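Local coordinates for Rbstp0775 protein (Geobacillus stearothermophilus, PDB 1RZ3), which is of unknown function but is probably an ATP-binding kinase of the phosphoribulokinase/uridine kinase family, with a P-loop NTPase fold, at residues A[20-25]-A[126-131]; A[52-57]-A[120-125]. One frame throughout, in Å; residues are numbered along the deposited sequence.

Contact 1: A[20-25]-A[126-131]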
ATOM      1  N   ALA A  20      -0.336  16.466  12.592  1.00 30.29           N
ATOM      2  CA  ALA A  20      -1.510  16.917  13.327  1.00 32.33           C
ATOM      3  C   ALA A  20      -2.252  15.628  13.644  1.00 31.62           C
ATOM      4  O   ALA A  20      -3.196  15.245  12.946  1.00 32.30           O
ATOM      5  CB  ALA A  20      -2.368  17.828  12.458  1.00 33.99           C
ATOM      6  N   GLY A  21      -1.808  14.955  14.698  1.00 29.48           N
ATOM      7  CA  GLY A  21      -2.412  13.688  15.060  1.00 29.34           C
ATOM      8  C   GLY A  21      -1.606  12.609  14.360  1.00 27.39           C
ATOM      9  O   GLY A  21      -0.414  12.793  14.124  1.00 26.39           O
ATOM     10  N   ARG A  22      -2.239  11.494  14.017  1.00 24.60           N
ATOM     11  CA  ARG A  22      -1.533  10.411  13.344  1.00 22.72           C
ATOM     12  C   ARG A  22      -1.155  10.843  11.934  1.00 22.46           C
ATOM     13  O   ARG A  22      -1.931  11.518  11.252  1.00 25.20           O
ATOM     14  CB  ARG A  22      -2.418   9.163  13.250  1.00 21.07           C
ATOM     15  CG  ARG A  22      -2.810   8.546  14.573  1.00 20.43           C
ATOM     16  CD  ARG A  22      -3.795   7.415  14.357  1.00 19.76           C
ATOM     17  NE  ARG A  22      -4.257   6.837  15.616  1.00 18.83           N
ATOM     18  CZ  ARG A  22      -5.356   6.100  15.734  1.00 20.62           C
ATOM     19  NH1 ARG A  22      -6.103   5.850  14.667  1.00 19.48           N
ATOM     20  NH2 ARG A  22      -5.720   5.625  16.920  1.00 19.10           N
ATOM     21  N   LEU A  23       0.040  10.465  11.503  1.00 17.72           N
ATOM     22  CA  LEU A  23       0.492  10.784  10.156  1.00 16.95           C
ATOM     23  C   LEU A  23       0.342   9.504   9.333  1.00 16.57           C
ATOM     24  O   LEU A  23       0.907   8.468   9.681  1.00 16.84           O
ATOM     25  CB  LEU A  23       1.955  11.230  10.178  1.00 17.36           C
ATOM     26  CG  LEU A  23       2.552  11.714   8.852  1.00 18.26           C
ATOM     27  CD1 LEU A  23       1.793  12.947   8.361  1.00 18.63           C
ATOM     28  CD2 LEU A  23       4.019  12.042   9.052  1.00 17.68           C
ATOM     29  N   VAL A  24      -0.436   9.568   8.257  1.00 14.50           N
ATOM     30  CA  VAL A  24      -0.649   8.405   7.405  1.00 14.11           C
ATOM     31  C   VAL A  24       0.258   8.462   6.174  1.00 14.93           C
ATOM     32  O   VAL A  24       0.149   9.370   5.349  1.00 14.54           O
ATOM     33  CB  VAL A  24      -2.133   8.309   6.981  1.00 14.63           C
ATOM     34  CG1 VAL A  24      -2.358   7.088   6.110  1.00 13.91           C
ATOM     35  CG2 VAL A  24      -3.015   8.247   8.229  1.00 17.28           C
ATOM     36  N   LEU A  25       1.150   7.482   6.068  1.00 13.71           N
ATOM     37  CA  LEU A  25       2.116   7.409   4.978  1.00 15.44           C
ATOM     38  C   LEU A  25       1.771   6.281   4.022  1.00 14.52           C
ATOM     39  O   LEU A  25       1.242   5.249   4.426  1.00 14.30           O
ATOM     40  CB  LEU A  25       3.513   7.148   5.535  1.00 16.35           C
ATOM     41  CG  LEU A  25       3.925   7.917   6.789  1.00 21.19           C
ATOM     42  CD1 LEU A  25       5.184   7.286   7.387  1.00 22.41           C
ATOM     43  CD2 LEU A  25       4.155   9.378   6.436  1.00 22.25           C
ATOM     44  N   ASP A 126       2.152   6.992  16.188  1.00 14.55           N
ATOM     45  CA  ASP A 126       2.487   8.341  15.740  1.00 14.50           C
ATOM     46  C   ASP A 126       2.262   8.388  14.230  1.00 14.75           C
ATOM     47  O   ASP A 126       1.847   9.413  13.674  1.00 15.01           O
ATOM     48  CB  ASP A 126       3.950   8.666  16.032  1.00 16.47           C
ATOM     49  CG  ASP A 126       4.253   8.696  17.512  1.00 19.76           C
ATOM     50  OD1 ASP A 126       3.586   9.462  18.239  1.00 19.58           O
ATOM     51  OD2 ASP A 126       5.159   7.955  17.944  1.00 19.41           O
HETATM   52  N   MSE A 127       2.539   7.263  13.575  1.00 12.27           N
HETATM   53  CA  MSE A 127       2.384   7.165  12.131  1.00 13.56           C
HETATM   54  C   MSE A 127       1.826   5.812  11.728  1.00 13.15           C
HETATM   55  O   MSE A 127       2.078   4.803  12.384  1.00 12.83           O
HETATM   56  CB  MSE A 127       3.735   7.344  11.429  1.00 13.68           C
HETATM   57  CG  MSE A 127       4.533   8.561  11.855  1.00 16.72           C
HETATM   58 SE   MSE A 127       6.111   8.832  10.728  1.00 22.36          SE
HETATM   59  CE  MSE A 127       6.684  10.540  11.445  1.00 18.56           C
ATOM     60  N   ILE A 128       1.072   5.803  10.634  1.00 12.96           N
ATOM     61  CA  ILE A 128       0.501   4.582  10.094  1.00 14.67           C
ATOM     62  C   ILE A 128       1.118   4.469   8.710  1.00 16.28           C
ATOM     63  O   ILE A 128       1.040   5.409   7.915  1.00 17.02           O
ATOM     64  CB  ILE A 128      -1.037   4.679   9.930  1.00 17.62           C
ATOM     65  CG1 ILE A 128      -1.693   5.021  11.273  1.00 20.85           C
ATOM     66  CG2 ILE A 128      -1.579   3.361   9.359  1.00 15.01           C
ATOM     67  CD1 ILE A 128      -1.352   4.064  12.384  1.00 23.77           C
HETATM   68  N   MSE A 129       1.743   3.337   8.419  1.00 14.82           N
HETATM   69  CA  MSE A 129       2.362   3.157   7.114  1.00 17.80           C
HETATM   70  C   MSE A 129       1.669   2.057   6.327  1.00 16.86           C
HETATM   71  O   MSE A 129       1.495   0.942   6.816  1.00 16.66           O
HETATM   72  CB  MSE A 129       3.842   2.826   7.265  1.00 20.88           C
HETATM   73  CG  MSE A 129       4.577   2.821   5.942  1.00 27.72           C
HETATM   74 SE   MSE A 129       6.416   2.378   6.188  1.00 40.50          SE
HETATM   75  CE  MSE A 129       7.024   4.036   6.975  1.00 30.88           C
ATOM     76  N   ILE A 130       1.276   2.388   5.104  1.00 17.08           N
ATOM     77  CA  ILE A 130       0.586   1.454   4.227  1.00 16.88           C
ATOM     78  C   ILE A 130       1.370   1.291   2.929  1.00 16.12           C
ATOM     79  O   ILE A 130       1.711   2.280   2.279  1.00 17.06           O
ATOM     80  CB  ILE A 130      -0.834   1.978   3.901  1.00 17.70           C
ATOM     81  CG1 ILE A 130      -1.602   2.211   5.208  1.00 20.11           C
ATOM     82  CG2 ILE A 130      -1.570   0.993   2.999  1.00 17.70           C
ATOM     83  CD1 ILE A 130      -2.955   2.853   5.029  1.00 24.00           C
ATOM     84  N   GLU A 131       1.671   0.046   2.562  1.00 16.62           N
ATOM     85  CA  GLU A 131       2.399  -0.216   1.327  1.00 15.32           C
ATOM     86  C   GLU A 131       1.598  -1.171   0.456  1.00 17.18           C
ATOM     87  O   GLU A 131       0.959  -2.093   0.961  1.00 15.59           O
ATOM     88  CB  GLU A 131       3.786  -0.811   1.624  1.00 18.90           C
ATOM     89  CG  GLU A 131       3.787  -2.177   2.306  1.00 20.56           C
ATOM     90  CD  GLU A 131       3.790  -3.341   1.324  1.00 23.35           C
ATOM     91  OE1 GLU A 131       3.743  -3.101   0.096  1.00 23.18           O
ATOM     92  OE2 GLU A 131       3.843  -4.501   1.787  1.00 22.97           O
TER

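Contact 2: A[52-57]-A[120-125]. With CA (calcium ion), chain C.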
ATOM      1  N   SER A  52       6.415   5.627  16.973  1.00 14.76           N
ATOM      2  CA  SER A  52       5.612   4.407  17.020  1.00 15.09           C
ATOM      3  C   SER A  52       4.920   4.311  15.664  1.00 14.65           C
ATOM      4  O   SER A  52       4.138   5.191  15.303  1.00 11.66           O
ATOM      5  CB  SER A  52       4.562   4.477  18.128  1.00 15.23           C
ATOM      6  OG  SER A  52       5.162   4.359  19.405  1.00 17.95           O
ATOM      7  N   VAL A  53       5.213   3.243  14.928  1.00 14.04           N
ATOM      8  CA  VAL A  53       4.654   3.039  13.592  1.00 15.16           C
ATOM      9  C   VAL A  53       3.863   1.736  13.458  1.00 17.06           C
ATOM     10  O   VAL A  53       4.333   0.670  13.862  1.00 15.85           O
ATOM     11  CB  VAL A  53       5.782   3.014  12.526  1.00 16.76           C
ATOM     12  CG1 VAL A  53       5.182   2.907  11.121  1.00 14.98           C
ATOM     13  CG2 VAL A  53       6.653   4.257  12.650  1.00 17.88           C
ATOM     14  N   CYS A  54       2.663   1.839  12.886  1.00 16.67           N
ATOM     15  CA  CYS A  54       1.791   0.687  12.640  1.00 17.23           C
ATOM     16  C   CYS A  54       1.860   0.475  11.120  1.00 17.63           C
ATOM     17  O   CYS A  54       1.706   1.426  10.354  1.00 15.55           O
ATOM     18  CB  CYS A  54       0.354   1.008  13.076  1.00 20.96           C
ATOM     19  SG  CYS A  54      -0.841  -0.322  12.802  1.00 29.12           S
ATOM     20  N   VAL A  55       2.092  -0.760  10.685  1.00 15.99           N
ATOM     21  CA  VAL A  55       2.227  -1.040   9.257  1.00 16.97           C
ATOM     22  C   VAL A  55       1.156  -1.969   8.686  1.00 18.38           C
ATOM     23  O   VAL A  55       0.794  -2.966   9.308  1.00 18.10           O
ATOM     24  CB  VAL A  55       3.606  -1.681   8.956  1.00 17.15           C
ATOM     25  CG1 VAL A  55       3.791  -1.841   7.454  1.00 17.38           C
ATOM     26  CG2 VAL A  55       4.731  -0.836   9.559  1.00 16.32           C
ATOM     27  N   PHE A  56       0.659  -1.627   7.497  1.00 17.13           N
ATOM     28  CA  PHE A  56      -0.344  -2.429   6.792  1.00 15.72           C
ATOM     29  C   PHE A  56       0.252  -2.791   5.437  1.00 16.02           C
ATOM     30  O   PHE A  56       0.973  -1.989   4.840  1.00 14.54           O
ATOM     31  CB  PHE A  56      -1.636  -1.631   6.574  1.00 17.08           C
ATOM     32  CG  PHE A  56      -2.467  -1.468   7.812  1.00 17.44           C
ATOM     33  CD1 PHE A  56      -3.342  -2.471   8.215  1.00 18.53           C
ATOM     34  CD2 PHE A  56      -2.364  -0.317   8.585  1.00 19.03           C
ATOM     35  CE1 PHE A  56      -4.108  -2.328   9.377  1.00 20.49           C
ATOM     36  CE2 PHE A  56      -3.123  -0.164   9.744  1.00 20.01           C
ATOM     37  CZ  PHE A  56      -3.996  -1.170  10.140  1.00 20.12           C
ATOM     38  N   HIS A  57      -0.047  -3.997   4.960  1.00 15.40           N
ATOM     39  CA  HIS A  57       0.455  -4.476   3.676  1.00 15.91           C
ATOM     40  C   HIS A  57      -0.784  -4.832   2.860  1.00 15.74           C
ATOM     41  O   HIS A  57      -1.485  -5.788   3.186  1.00 15.14           O
ATOM     42  CB  HIS A  57       1.326  -5.717   3.890  1.00 17.87           C
ATOM     43  CG  HIS A  57       2.508  -5.481   4.779  1.00 19.36           C
ATOM     44  ND1 HIS A  57       3.686  -4.930   4.321  1.00 18.01           N
ATOM     45  CD2 HIS A  57       2.689  -5.708   6.102  1.00 21.51           C
ATOM     46  CE1 HIS A  57       4.542  -4.829   5.323  1.00 19.30           C
ATOM     47  NE2 HIS A  57       3.962  -5.295   6.414  1.00 20.82           N
ATOM     48  N   VAL A 120      -5.531  -5.334  14.465  1.00 16.83           N
ATOM     49  CA  VAL A 120      -4.374  -4.454  14.455  1.00 16.87           C
ATOM     50  C   VAL A 120      -4.730  -3.244  15.312  1.00 16.78           C
ATOM     51  O   VAL A 120      -5.761  -2.607  15.104  1.00 17.05           O
ATOM     52  CB  VAL A 120      -4.013  -3.972  13.025  1.00 19.74           C
ATOM     53  CG1 VAL A 120      -2.850  -2.982  13.091  1.00 18.27           C
ATOM     54  CG2 VAL A 120      -3.625  -5.157  12.161  1.00 20.40           C
ATOM     55  N   TYR A 121      -3.887  -2.937  16.288  1.00 16.20           N
ATOM     56  CA  TYR A 121      -4.139  -1.797  17.163  1.00 16.22           C
ATOM     57  C   TYR A 121      -3.441  -0.543  16.656  1.00 17.16           C
ATOM     58  O   TYR A 121      -2.233  -0.552  16.406  1.00 17.63           O
ATOM     59  CB  TYR A 121      -3.667  -2.120  18.583  1.00 18.50           C
ATOM     60  CG  TYR A 121      -4.538  -3.147  19.260  1.00 18.89           C
ATOM     61  CD1 TYR A 121      -5.667  -2.760  19.983  1.00 18.82           C
ATOM     62  CD2 TYR A 121      -4.269  -4.510  19.129  1.00 19.49           C
ATOM     63  CE1 TYR A 121      -6.511  -3.704  20.561  1.00 18.96           C
ATOM     64  CE2 TYR A 121      -5.104  -5.464  19.701  1.00 19.46           C
ATOM     65  CZ  TYR A 121      -6.226  -5.054  20.415  1.00 20.90           C
ATOM     66  OH  TYR A 121      -7.062  -5.992  20.980  1.00 20.86           O
ATOM     67  N   LEU A 122      -4.216   0.526  16.497  1.00 16.11           N
ATOM     68  CA  LEU A 122      -3.695   1.807  16.037  1.00 17.76           C
ATOM     69  C   LEU A 122      -3.362   2.663  17.249  1.00 17.34           C
ATOM     70  O   LEU A 122      -2.365   3.387  17.263  1.00 18.11           O
ATOM     71  CB  LEU A 122      -4.740   2.516  15.171  1.00 18.26           C
ATOM     72  CG  LEU A 122      -5.171   1.729  13.928  1.00 21.51           C
ATOM     73  CD1 LEU A 122      -6.117   2.573  13.082  1.00 24.14           C
ATOM     74  CD2 LEU A 122      -3.938   1.348  13.125  1.00 23.45           C
ATOM     75  N   SER A 123      -4.224   2.563  18.258  1.00 17.58           N
ATOM     76  CA  SER A 123      -4.096   3.277  19.525  1.00 18.41           C
ATOM     77  C   SER A 123      -3.247   4.543  19.505  1.00 16.04           C
ATOM     78  O   SER A 123      -3.651   5.546  18.919  1.00 18.43           O
ATOM     79  CB  SER A 123      -3.575   2.322  20.600  1.00 20.53           C
ATOM     80  OG  SER A 123      -4.376   1.153  20.657  1.00 29.39           O
ATOM     81  N   ASP A 124      -2.074   4.514  20.136  1.00 14.03           N
ATOM     82  CA  ASP A 124      -1.247   5.714  20.175  1.00 14.57           C
ATOM     83  C   ASP A 124      -0.128   5.775  19.136  1.00 14.58           C
ATOM     84  O   ASP A 124       0.931   6.360  19.380  1.00 14.12           O
ATOM     85  CB  ASP A 124      -0.680   5.925  21.593  1.00 15.29           C
ATOM     86  CG  ASP A 124       0.373   4.901  21.966  1.00 14.86           C
ATOM     87  OD1 ASP A 124       0.292   3.757  21.479  1.00 12.30           O
ATOM     88  OD2 ASP A 124       1.274   5.238  22.761  1.00 14.35           O
ATOM     89  N   SER A 125      -0.365   5.188  17.966  1.00 14.09           N
ATOM     90  CA  SER A 125       0.640   5.218  16.900  1.00 15.09           C
ATOM     91  C   SER A 125       0.902   6.672  16.506  1.00 14.69           C
ATOM     92  O   SER A 125      -0.016   7.492  16.492  1.00 15.92           O
ATOM     93  CB  SER A 125       0.142   4.475  15.653  1.00 15.40           C
ATOM     94  OG  SER A 125      -0.128   3.111  15.910  1.00 18.89           O
TER
HETATM   95 CA    CA C 555       1.465   1.759  21.630  1.00 17.70          CA
HETATM   96  O   HOH W   1       3.162   3.544  20.953  1.00 18.60           O
HETATM   97  O   HOH W   2       1.658   0.669  23.742  1.00 52.22           O

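Contact 1: A[20-25]-A[126-131]
L23 and L25 pair in parallel with M127 and M129, joining strands 23-29 and 127-132 at the centre of the parallel sheet of a P-loop NTPase fold. The short segments run at 14° to each other and share four backbone hydrogen bonds, of which L25 N to I128 O (2.8 Å) is the straightest. Both methionines are selenomethionines, and with the two leucines they occupy one face of the sheet. M127 takes an extended course beyond CG, which lies anti to its carbonyl carbon (chi1 -50°); the chain thus runs alongside L23, and its CE reaches CD2 of L23 at 3.9 Å. L25 slants across both selenomethionines: its CD1 sits 3.8 Å from SE of M127, and CD1 also meets CE of M129, whose chain bends at its last torsion (chi3 -73°) to bring CE in. I14 of helix 3-15 covers L25 and M127, while L42 and L46 of helix 35-48 cover M129. V24, I128 and I130 lie on the other face, more loosely matched; I128 and I130 turn there toward C54 and F56 of the neighbouring strand. At the start of the pairing R22 sends its guanidinium off to the carbonyls of L97, S100 and S123, leaving its aliphatic part near I128, with CD 4.4 Å from CG1 of I128.

Contact 2: A[52-57]-A[120-125]
The thiol of C54 and the ring of F56, on strand 53-57 at the edge of the parallel sheet, meet V120 and L122, where the antiparallel hairpin 102-121 runs out into the turn leading to the next sheet strand. C54 holds SG anti to its backbone N (chi1 179°), which carries the sulfur out against two methyls, CG1 of V120 at 3.3 Å, a tight approach, and CD2 of L122 at 3.5 Å. V120 and F56 come at each other from opposite directions, the CZ corner of the ring meeting CG1 of V120 at 3.6 Å along an oblique line. L122 runs at about a right angle to F56 and places CD2 in the plane of the ring, at its edge, 3.8 Å from CE2. L103 and L105 of the hairpin also touch the ring. Replacing the F56 ring by the methyl of an alanine is likely to open a gap beside the edge strand, leaving CG1 of V120 and CD2 of L122 without their aromatic neighbour. Nearer the backbone, CB of C54 touches S125 OG, which donates a hydrogen bond (2.6 Å) to L122 O; S125 N donates there too, and two donors therefore pin the turn. Beyond it D124 binds the calcium ion through OD1 at 2.3 Å, and a water on the same metal is hydrogen-bonded to S52 OG at 2.7 Å.

Overall arrangement
Contact 2 is nested within the chain loop that contact 1 closes, and their centres lie 8 Å apart. Strand 127-132 joins them: it pairs with 23-29 on one flank and with 53-57 on the other, where M129 N probably bonds to C54 O at 2.7 Å. I128 CD1 packs against C54 CB, 3.6 Å away, so the face carrying V24, I128 and I130 continues toward the hairpin. At the far end E131 OE2 lies 2.6 Å from H57 ND1, a probable hydrogen bond, and also bonds T36 of the putative P-loop, placing that end near the likely nucleotide site. The calcium ion sits at the opposite end, about 8 Å from the nearest atom of the D126 side chain.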